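Local coordinates for protein D-threo-3-hydroxyaspartate dehydratase (Delftia, PDB 3WQD) that catalyses the pyridoxal-phosphate-dependent deamination of D-threo-3-hydroxyaspartate to oxaloacetate and ammonium, and also acts on related hydroxyaspartates and D-serine, at residues V46-H51 against V243-Y248; V179-G184 against A204-A209; S185-D190 against S227-L232. All coordinates share one frame; numbering follows the deposited sequence.

Contact 1 (V46-H51 against V243-Y248). With PLP (pyridoxal-5'-phosphate), chain G.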
loop_
_atom_site.group_PDB
_atom_site.type_symbol
_atom_site.label_atom_id
_atom_site.label_comp_id
_atom_site.label_asym_id
_atom_site.label_seq_id
_atom_site.Cartn_x
_atom_site.Cartn_y
_atom_site.Cartn_z
ATOM N N VAL B 46 12.879 18.387 26.184
ATOM C CA VAL B 46 12.844 16.949 25.999
ATOM C C VAL B 46 13.627 16.576 24.739
ATOM O O VAL B 46 13.701 17.460 23.793
ATOM C CB VAL B 46 11.389 16.349 26.002
ATOM C CG1 VAL B 46 10.765 16.703 27.345
ATOM C CG2 VAL B 46 10.488 16.864 24.838
ATOM N N ARG B 47 14.129 15.332 24.653
ATOM C CA ARG B 47 14.789 14.829 23.456
ATOM C C ARG B 47 13.641 14.541 22.445
ATOM O O ARG B 47 12.471 14.268 22.795
ATOM C CB ARG B 47 15.540 13.586 23.764
ATOM C CG ARG B 47 16.695 13.843 24.703
ATOM C CD ARG B 47 17.658 12.683 24.662
ATOM N NE ARG B 47 17.284 11.498 25.350
ATOM C CZ ARG B 47 17.490 11.282 26.665
ATOM N NH1 ARG B 47 18.000 12.236 27.391
ATOM N NH2 ARG B 47 17.129 10.132 27.260
ATOM N N LEU B 48 14.001 14.588 21.161
ATOM C CA LEU B 48 13.091 14.121 20.085
ATOM C C LEU B 48 13.718 12.888 19.489
ATOM O O LEU B 48 14.885 12.871 19.053
ATOM C CB LEU B 48 13.037 15.208 18.948
ATOM C CG LEU B 48 12.178 14.728 17.758
ATOM C CD1 LEU B 48 10.711 14.544 18.072
ATOM C CD2 LEU B 48 12.264 15.793 16.622
ATOM N N ARG B 49 12.940 11.781 19.525
ATOM C CA ARG B 49 13.395 10.457 18.988
ATOM C C ARG B 49 12.426 10.195 17.816
ATOM O O ARG B 49 11.382 9.543 17.984
ATOM C CB ARG B 49 13.296 9.326 20.030
ATOM C CG ARG B 49 13.781 8.016 19.484
ATOM C CD ARG B 49 13.383 6.794 20.370
ATOM N NE ARG B 49 14.266 6.783 21.554
ATOM C CZ ARG B 49 15.500 6.298 21.631
ATOM N NH1 ARG B 49 16.074 5.754 20.547
ATOM N NH2 ARG B 49 16.190 6.438 22.778
ATOM N N PRO B 50 12.776 10.658 16.604
ATOM C CA PRO B 50 11.789 10.615 15.501
ATOM C C PRO B 50 11.492 9.168 15.146
ATOM O O PRO B 50 12.382 8.243 15.196
ATOM C CB PRO B 50 12.568 11.300 14.319
ATOM C CG PRO B 50 14.054 11.257 14.722
ATOM C CD PRO B 50 14.065 11.339 16.282
ATOM N N HIS B 51 10.264 8.994 14.739
ATOM C CA HIS B 51 9.832 7.660 14.266
ATOM C C HIS B 51 10.048 7.580 12.773
ATOM O O HIS B 51 9.342 8.264 12.006
ATOM C CB HIS B 51 8.326 7.367 14.630
ATOM C CG HIS B 51 8.106 5.910 14.688
ATOM N ND1 HIS B 51 8.660 5.052 13.755
ATOM C CD2 HIS B 51 7.433 5.106 15.643
ATOM C CE1 HIS B 51 8.376 3.766 14.146
ATOM N NE2 HIS B 51 7.593 3.835 15.270
ATOM N N VAL B 243 10.258 12.635 23.359
ATOM C CA VAL B 243 8.995 12.537 22.588
ATOM C C VAL B 243 9.370 11.834 21.283
ATOM O O VAL B 243 10.392 12.128 20.669
ATOM C CB VAL B 243 8.433 13.946 22.314
ATOM C CG1 VAL B 243 7.322 13.932 21.236
ATOM C CG2 VAL B 243 7.907 14.527 23.630
ATOM N N ARG B 244 8.455 10.943 20.856
ATOM C CA ARG B 244 8.554 10.236 19.596
ATOM C C ARG B 244 7.498 10.864 18.669
ATOM O O ARG B 244 6.302 10.922 18.988
ATOM C CB ARG B 244 8.264 8.699 19.804
ATOM C CG ARG B 244 9.242 8.109 20.847
ATOM C CD ARG B 244 9.017 6.563 20.962
ATOM N NE ARG B 244 7.567 6.225 20.830
ATOM C CZ ARG B 244 6.621 6.509 21.750
ATOM N NH1 ARG B 244 6.979 6.944 23.008
ATOM N NH2 ARG B 244 5.323 6.384 21.472
ATOM N N ALA B 245 7.921 11.288 17.494
ATOM C CA ALA B 245 6.912 11.740 16.520
ATOM C C ALA B 245 7.530 11.374 15.163
ATOM O O ALA B 245 8.764 11.368 15.004
ATOM C CB ALA B 245 6.697 13.238 16.557
ATOM N N GLY B 246 6.661 11.092 14.209
ATOM C CA GLY B 246 7.217 10.719 12.876
ATOM C C GLY B 246 6.509 11.303 11.680
ATOM O O GLY B 246 7.227 11.758 10.763
ATOM N N VAL B 247 5.169 11.303 11.624
ATOM C CA VAL B 247 4.488 11.747 10.380
ATOM C C VAL B 247 4.758 13.239 10.104
ATOM O O VAL B 247 4.749 13.649 8.954
ATOM C CB VAL B 247 2.971 11.375 10.350
ATOM C CG1 VAL B 247 2.216 12.253 11.386
ATOM C CG2 VAL B 247 2.462 11.483 8.915
ATOM N N TYR B 248 5.053 13.986 11.154
ATOM C CA TYR B 248 5.360 15.418 11.047
ATOM C C TYR B 248 6.413 15.727 9.989
ATOM O O TYR B 248 6.421 16.874 9.489
ATOM C CB TYR B 248 5.791 16.022 12.411
ATOM C CG TYR B 248 7.209 15.735 12.658
ATOM C CD1 TYR B 248 7.632 14.534 13.195
ATOM C CD2 TYR B 248 8.209 16.688 12.319
ATOM C CE1 TYR B 248 8.977 14.217 13.340
ATOM C CE2 TYR B 248 9.566 16.419 12.484
ATOM C CZ TYR B 248 9.964 15.205 12.998
ATOM O OH TYR B 248 11.304 14.964 13.160
HETATM N N1 PLP G . 5.352 5.901 18.550
HETATM C C2 PLP G . 4.699 4.767 18.239
HETATM C C2A PLP G . 4.798 3.548 19.097
HETATM C C3 PLP G . 3.776 4.760 17.128
HETATM O O3 PLP G . 3.113 3.651 16.816
HETATM C C4 PLP G . 3.701 5.962 16.311
HETATM C C4A PLP G . 2.808 6.036 15.187
HETATM C C5 PLP G . 4.552 7.072 16.705
HETATM C C6 PLP G . 5.328 7.032 17.876
HETATM C C5A PLP G . 4.557 8.323 15.834
HETATM O O4P PLP G . 3.278 8.932 15.755
HETATM P P PLP G . 3.113 10.046 14.592
HETATM O O1P PLP G . 4.169 11.088 14.877
HETATM O O2P PLP G . 1.711 10.534 14.875
HETATM O O3P PLP G . 3.311 9.366 13.321
HETATM O O HOH W 1 9.752 10.660 10.643
#
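V243 pairs with L48 as a parallel beta bridge between neighbouring strands of the barrel. V243 N donates to R47 O at 2.8 Å. R49 N returns a nearly straight bond (175°) to V243 O. Further along the two chains, H51 N donates to A245 O at 2.8 Å, but the donor sits above the carbonyl plane, 53° out of it. One methyl of V243, CG2, touches V46 CG2 at 3.7 Å.

L48 has CG opposite its backbone N (chi1 176°). Its CD2 methyl thereby ends 3.7 Å from Y248 OH, and L48 CD1 lies 3.6 Å from V243 O. H51 rests its CB on G246 CA and points its ring edge at one face of the pyridine, with H51 CD2 3.6 Å from PLP C6. R244, the next residue after V243, comes to the nitrogen end with the edge of its guanidinium: R244 NH2 donates to PLP N1 at 3.0 Å, and NE adds a weak bond. T181 O is probably a second partner of this NH2. G246 N grips PLP O1P at 2.6 Å.

An arginine donating to the pyridine nitrogen would probably keep N1 unprotonated, as in alanine racemase, and so make the ring a weaker electron sink.

Contact 2 (V179-G184 against A204-A209). With PLP (pyridoxal-5'-phosphate), chain G; 999 ((3S)-3-hydroxy-D-aspartic acid), chain J.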
loop_
_atom_site.group_PDB
_atom_site.type_symbol
_atom_site.label_atom_id
_atom_site.label_comp_id
_atom_site.label_asym_id
_atom_site.label_seq_id
_atom_site.Cartn_x
_atom_site.Cartn_y
_atom_site.Cartn_z
ATOM N N VAL B 179 9.595 3.460 30.318
ATOM C CA VAL B 179 8.188 3.233 29.899
ATOM C C VAL B 179 7.929 4.107 28.661
ATOM O O VAL B 179 8.544 5.181 28.459
ATOM C CB VAL B 179 7.140 3.610 30.983
ATOM C CG1 VAL B 179 7.189 2.491 32.076
ATOM C CG2 VAL B 179 7.455 4.994 31.616
ATOM N N LEU B 180 7.012 3.669 27.792
ATOM C CA LEU B 180 6.650 4.500 26.662
ATOM C C LEU B 180 5.155 4.360 26.416
ATOM O O LEU B 180 4.525 3.311 26.750
ATOM C CB LEU B 180 7.438 4.133 25.371
ATOM C CG LEU B 180 6.973 2.801 24.675
ATOM C CD1 LEU B 180 7.550 2.809 23.217
ATOM C CD2 LEU B 180 7.482 1.538 25.380
ATOM N N THR B 181 4.583 5.382 25.782
ATOM C CA THR B 181 3.194 5.338 25.385
ATOM C C THR B 181 3.053 6.067 24.039
ATOM O O THR B 181 3.861 6.990 23.764
ATOM C CB THR B 181 2.272 5.972 26.480
ATOM O OG1 THR B 181 0.920 5.624 26.138
ATOM C CG2 THR B 181 2.463 7.441 26.557
ATOM N N HIS B 182 1.980 5.727 23.306
ATOM C CA HIS B 182 1.633 6.457 22.097
ATOM C C HIS B 182 0.194 6.772 22.127
ATOM O O HIS B 182 -0.671 5.834 22.057
ATOM C CB HIS B 182 1.909 5.512 20.872
ATOM C CG HIS B 182 1.329 6.000 19.560
ATOM N ND1 HIS B 182 1.681 7.246 18.971
ATOM C CD2 HIS B 182 0.472 5.383 18.680
ATOM C CE1 HIS B 182 1.045 7.311 17.725
ATOM N NE2 HIS B 182 0.276 6.234 17.597
ATOM N N ALA B 183 -0.177 8.064 22.261
ATOM C CA ALA B 183 -1.611 8.370 22.367
ATOM C C ALA B 183 -2.220 8.552 20.980
ATOM O O ALA B 183 -2.573 9.701 20.572
ATOM C CB ALA B 183 -1.855 9.584 23.297
ATOM N N GLY B 184 -2.309 7.456 20.209
ATOM C CA GLY B 184 -2.785 7.500 18.807
ATOM C C GLY B 184 -4.233 7.889 18.660
ATOM O O GLY B 184 -4.650 8.201 17.557
ATOM N N ALA B 204 0.680 12.507 31.695
ATOM C CA ALA B 204 0.361 12.160 33.122
ATOM C C ALA B 204 0.349 10.625 33.299
ATOM O O ALA B 204 0.904 10.098 34.268
ATOM C CB ALA B 204 -0.994 12.696 33.550
ATOM N N GLY B 205 -0.187 9.878 32.313
ATOM C CA GLY B 205 -0.311 8.432 32.433
ATOM C C GLY B 205 1.060 7.801 32.311
ATOM O O GLY B 205 1.347 6.826 33.035
ATOM N N CYS B 206 1.914 8.236 31.371
ATOM C CA CYS B 206 3.207 7.536 31.240
ATOM C C CYS B 206 4.074 7.835 32.504
ATOM O O CYS B 206 4.799 6.991 32.980
ATOM C CB CYS B 206 3.887 8.070 29.991
ATOM S SG CYS B 206 5.038 6.822 29.363
ATOM N N VAL B 207 4.035 9.110 33.000
ATOM C CA VAL B 207 4.801 9.482 34.193
ATOM C C VAL B 207 4.246 8.672 35.392
ATOM O O VAL B 207 5.026 8.188 36.200
ATOM C CB VAL B 207 4.750 11.006 34.407
ATOM C CG1 VAL B 207 5.342 11.327 35.787
ATOM C CG2 VAL B 207 5.602 11.706 33.319
ATOM N N GLN B 208 2.943 8.549 35.455
ATOM C CA GLN B 208 2.273 7.718 36.560
ATOM C C GLN B 208 2.853 6.301 36.582
ATOM O O GLN B 208 3.227 5.764 37.650
ATOM C CB GLN B 208 0.758 7.670 36.401
ATOM C CG GLN B 208 -0.005 6.755 37.383
ATOM C CD GLN B 208 -1.491 6.661 37.013
ATOM O OE1 GLN B 208 -1.911 7.202 35.985
ATOM N NE2 GLN B 208 -2.229 5.865 37.693
ATOM N N ALA B 209 2.940 5.670 35.383
ATOM C CA ALA B 209 3.476 4.320 35.345
ATOM C C ALA B 209 4.914 4.344 35.859
ATOM O O ALA B 209 5.351 3.414 36.577
ATOM C CB ALA B 209 3.409 3.785 33.905
HETATM N N1 PLP G . 5.352 5.901 18.550
HETATM C C2 PLP G . 4.699 4.767 18.239
HETATM C C2A PLP G . 4.798 3.548 19.097
HETATM C C3 PLP G . 3.776 4.760 17.128
HETATM O O3 PLP G . 3.113 3.651 16.816
HETATM C C4 PLP G . 3.701 5.962 16.311
HETATM C C4A PLP G . 2.808 6.036 15.187
HETATM C C5 PLP G . 4.552 7.072 16.705
HETATM C C6 PLP G . 5.328 7.032 17.876
HETATM C C5A PLP G . 4.557 8.323 15.834
HETATM O O4P PLP G . 3.278 8.932 15.755
HETATM P P PLP G . 3.113 10.046 14.592
HETATM O O1P PLP G . 4.169 11.088 14.877
HETATM O O2P PLP G . 1.711 10.534 14.875
HETATM O O3P PLP G . 3.311 9.366 13.321
HETATM O OD2 999 J . -2.235 5.899 12.945
HETATM C CG 999 J . -1.004 6.191 12.823
HETATM O OD1 999 J . -0.533 6.644 11.731
HETATM C CB 999 J . -0.077 6.008 14.031
HETATM O OB 999 J . -0.904 5.509 15.167
HETATM C CA 999 J . 1.052 5.043 13.771
HETATM N N 999 J . 1.917 4.979 14.956
HETATM C C 999 J . 0.593 3.699 13.392
HETATM O OXT 999 J . 0.106 3.458 12.303
HETATM O O 999 J . 0.828 2.791 14.251
#
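V179 and T181 pack on C206 in a beta-alpha unit of the PLP-binding barrel, strand 175-180 and the helix 192-215 that follows it. C206 carries most of the contact. Its SG lies anti to the backbone N (chi1 -155°), which turns the sulfur in toward the strand. C206 SG meets V179 CG2 at 3.8 Å and the carbonyl carbon of L180 at the same distance. V179 CG2 also lies 3.6 Å from C206 O. Two residues on from V179, T181 CG2 packs on C206 CB at 3.8 Å from the same side of the strand. The second methyl of V179, CG1, reaches A209 CB one helical turn further along, at 4.4 Å. The hydroxyl of T181 is turned to other partners: OG1 bonds to I145 O and to T147 OG1.

The helix leads on to strand 222-225, which lies parallel and adjacent to 175-180, so the contact is the packing inside a beta-alpha-beta crossover. V223 and V225 of that next strand also touch C206. As in other barrels of this kind, the active site lies at the C-terminal ends of the strands.

There H182 follows T181 and leaves the helix behind. One ring face lies over the cofactor, with H182 CE1 3.3 Å from PLP C4. The opposite face has G184 N over its centre. At the ring edge, in plane, H182 NE2 donates to the bound hydroxyaspartate hydroxyl OB at 2.8 Å. G226 O bonds to ND1. Gripped at both nitrogens, the imidazole has its rotation fixed. A183 is the centre of an inverse gamma turn that follows H182.

Contact 3 (S185-D190 against S227-L232). With PLP (pyridoxal-5'-phosphate), chain G; 999 ((3S)-3-hydroxy-D-aspartic acid), chain J.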
loop_
_atom_site.group_PDB
_atom_site.type_symbol
_atom_site.label_atom_id
_atom_site.label_comp_id
_atom_site.label_asym_id
_atom_site.label_seq_id
_atom_site.Cartn_x
_atom_site.Cartn_y
_atom_site.Cartn_z
ATOM N N SER B 185 -5.015 7.924 19.768
ATOM C CA SER B 185 -6.398 8.392 19.680
ATOM C C SER B 185 -6.411 9.894 19.366
ATOM O O SER B 185 -7.482 10.408 18.989
ATOM C CB SER B 185 -7.207 8.201 20.975
ATOM O OG SER B 185 -6.774 9.091 22.035
ATOM N N SER B 186 -5.253 10.554 19.361
ATOM C CA SER B 186 -5.201 11.986 19.008
ATOM C C SER B 186 -5.687 12.185 17.538
ATOM O O SER B 186 -6.137 13.284 17.129
ATOM C CB SER B 186 -3.782 12.536 19.187
ATOM O OG SER B 186 -2.902 11.912 18.204
ATOM N N TYR B 187 -5.593 11.127 16.711
ATOM C CA TYR B 187 -5.971 11.235 15.278
ATOM C C TYR B 187 -7.469 11.357 15.113
ATOM O O TYR B 187 -7.930 11.722 14.018
ATOM C CB TYR B 187 -5.505 9.989 14.539
ATOM C CG TYR B 187 -4.038 9.954 14.255
ATOM C CD1 TYR B 187 -3.047 10.392 15.148
ATOM C CD2 TYR B 187 -3.583 9.496 12.982
ATOM C CE1 TYR B 187 -1.680 10.262 14.839
ATOM C CE2 TYR B 187 -2.235 9.441 12.663
ATOM C CZ TYR B 187 -1.269 9.787 13.582
ATOM O OH TYR B 187 0.069 9.710 13.252
ATOM N N GLU B 188 -8.241 11.135 16.197
ATOM C CA GLU B 188 -9.678 11.290 16.134
ATOM C C GLU B 188 -10.114 12.713 16.516
ATOM O O GLU B 188 -11.316 12.987 16.451
ATOM C CB GLU B 188 -10.320 10.381 17.142
ATOM C CG GLU B 188 -10.271 8.932 16.763
ATOM C CD GLU B 188 -10.355 8.125 18.032
ATOM O OE1 GLU B 188 -11.052 8.534 19.022
ATOM O OE2 GLU B 188 -9.659 7.182 18.116
ATOM N N LEU B 189 -9.185 13.577 16.890
ATOM C CA LEU B 189 -9.502 14.919 17.447
ATOM C C LEU B 189 -9.285 15.969 16.350
ATOM O O LEU B 189 -8.671 15.683 15.313
ATOM C CB LEU B 189 -8.601 15.233 18.650
ATOM C CG LEU B 189 -8.783 14.196 19.796
ATOM C CD1 LEU B 189 -7.877 14.548 20.993
ATOM C CD2 LEU B 189 -10.264 13.987 20.185
ATOM N N ASP B 190 -9.832 17.144 16.563
ATOM C CA ASP B 190 -9.711 18.232 15.607
ATOM C C ASP B 190 -9.841 19.636 16.179
ATOM O O ASP B 190 -10.105 20.587 15.420
ATOM C CB ASP B 190 -10.701 18.057 14.443
ATOM C CG ASP B 190 -12.156 18.029 14.941
ATOM O OD1 ASP B 190 -12.459 18.729 15.889
ATOM O OD2 ASP B 190 -12.977 17.300 14.354
ATOM N N SER B 227 2.680 11.272 19.830
ATOM C CA SER B 227 2.091 11.158 18.484
ATOM C C SER B 227 2.386 12.565 17.908
ATOM O O SER B 227 2.656 13.512 18.698
ATOM C CB SER B 227 0.595 10.864 18.510
ATOM O OG SER B 227 -0.128 11.933 19.096
ATOM N N THR B 228 2.317 12.737 16.606
ATOM C CA THR B 228 2.589 14.067 16.064
ATOM C C THR B 228 1.616 15.113 16.641
ATOM O O THR B 228 2.059 16.178 17.035
ATOM C CB THR B 228 2.637 14.007 14.488
ATOM O OG1 THR B 228 3.914 13.558 14.138
ATOM C CG2 THR B 228 2.420 15.469 13.908
ATOM N N PRO B 229 0.318 14.802 16.672
ATOM C CA PRO B 229 -0.576 15.892 17.191
ATOM C C PRO B 229 -0.340 16.214 18.665
ATOM O O PRO B 229 -0.426 17.399 19.017
ATOM C CB PRO B 229 -1.992 15.312 16.982
ATOM C CG PRO B 229 -1.778 14.278 15.824
ATOM C CD PRO B 229 -0.439 13.654 16.065
ATOM N N THR B 230 -0.070 15.196 19.513
ATOM C CA THR B 230 0.119 15.506 20.955
ATOM C C THR B 230 1.512 16.117 21.171
ATOM O O THR B 230 1.665 16.986 22.059
ATOM C CB THR B 230 -0.084 14.296 21.869
ATOM O OG1 THR B 230 0.713 13.183 21.388
ATOM C CG2 THR B 230 -1.579 13.917 21.934
ATOM N N ALA B 231 2.501 15.764 20.327
ATOM C CA ALA B 231 3.827 16.417 20.440
ATOM C C ALA B 231 3.696 17.932 20.220
ATOM O O ALA B 231 4.324 18.753 20.930
ATOM C CB ALA B 231 4.866 15.861 19.511
ATOM N N LEU B 232 2.891 18.282 19.202
ATOM C CA LEU B 232 2.712 19.700 18.826
ATOM C C LEU B 232 1.740 20.463 19.753
ATOM O O LEU B 232 1.688 21.693 19.774
ATOM C CB LEU B 232 2.225 19.833 17.381
ATOM C CG LEU B 232 3.287 19.323 16.392
ATOM C CD1 LEU B 232 2.682 19.179 14.978
ATOM C CD2 LEU B 232 4.538 20.228 16.395
HETATM N N1 PLP G . 5.352 5.901 18.550
HETATM C C2 PLP G . 4.699 4.767 18.239
HETATM C C2A PLP G . 4.798 3.548 19.097
HETATM C C3 PLP G . 3.776 4.760 17.128
HETATM O O3 PLP G . 3.113 3.651 16.816
HETATM C C4 PLP G . 3.701 5.962 16.311
HETATM C C4A PLP G . 2.808 6.036 15.187
HETATM C C5 PLP G . 4.552 7.072 16.705
HETATM C C6 PLP G . 5.328 7.032 17.876
HETATM C C5A PLP G . 4.557 8.323 15.834
HETATM O O4P PLP G . 3.278 8.932 15.755
HETATM P P PLP G . 3.113 10.046 14.592
HETATM O O1P PLP G . 4.169 11.088 14.877
HETATM O O2P PLP G . 1.711 10.534 14.875
HETATM O O3P PLP G . 3.311 9.366 13.321
HETATM O OD2 999 J . -2.235 5.899 12.945
HETATM C CG 999 J . -1.004 6.191 12.823
HETATM O OD1 999 J . -0.533 6.644 11.731
HETATM C CB 999 J . -0.077 6.008 14.031
HETATM O OB 999 J . -0.904 5.509 15.167
HETATM C CA 999 J . 1.052 5.043 13.771
HETATM N N 999 J . 1.917 4.979 14.956
HETATM C C 999 J . 0.593 3.699 13.392
HETATM O OXT 999 J . 0.106 3.458 12.303
HETATM O O 999 J . 0.828 2.791 14.251
#
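S186 and S227 both set OG between the backbone N and the carbonyl carbon (chi1 67° and 64°), and these torsions point the two hydroxyls at each other. S186 OG and S227 OG are hydrogen-bonded at 2.9 Å, and either could be the donor. Y187 instead has CG opposite its carbonyl carbon (chi1 -76°). That sends the phenol past P229 to the cofactor phosphate.

The S186 side chain also packs on the start of the helix. S186 OG lies 3.5 Å from P229 CG, and S186 CB lies 3.8 Å from T230 CG2. The Y187 side chain crosses P229 at about a right angle, with Y187 CE1 3.8 Å from P229 CD. M255 of helix 253-258 touches both of these residues.

S227 is the N-cap of helix 228-233, and the phosphate of PLP sits at this helix end, a common anion-binding arrangement. T228 N donates to PLP O2P at 2.9 Å in an almost straight line. T228 OG1 donates to PLP O1P at 2.6 Å. The partial positive charge of the helix end would probably help hold the anion.

Y187 comes to the same phosphate from the 3-10 segment. Y187 OH donates to PLP O2P at a very short 2.5 Å, and O2P lies in the plane of the ring at its edge. A phenylalanine here is likely to leave O2P without its hydroxyl donor and the phosphate less firmly fixed. The ring also borders the substrate analogue: Y187 CE2 is 3.4 Å from OD1 of the bound hydroxyaspartate. A magnesium ion lies near the Y187 side chain.

The centres of the three contacts lie 13 to 15 Å apart. Contacts 2 and 3 both lie within the chain loop closed by contact 1. Contacts 1 and 3 touch PLP directly and share its phosphate. Contact 2 is linked to PLP through H182, which follows T181 and covers one ring face; H51 of contact 1 lies over the opposite face. Contact 1 is bridged to contact 2 by R244 NH2, 2.8 Å from T181 O. It joins contact 3 where Y248 N lies 3.2 Å from T228 OG1, probably hydrogen-bonded. Contacts 2 and 3 meet where H182 CE1 packs on S227 CB at 3.7 Å. The ligand amine N lies 1.4 Å from PLP C4A, consistent with an external aldimine.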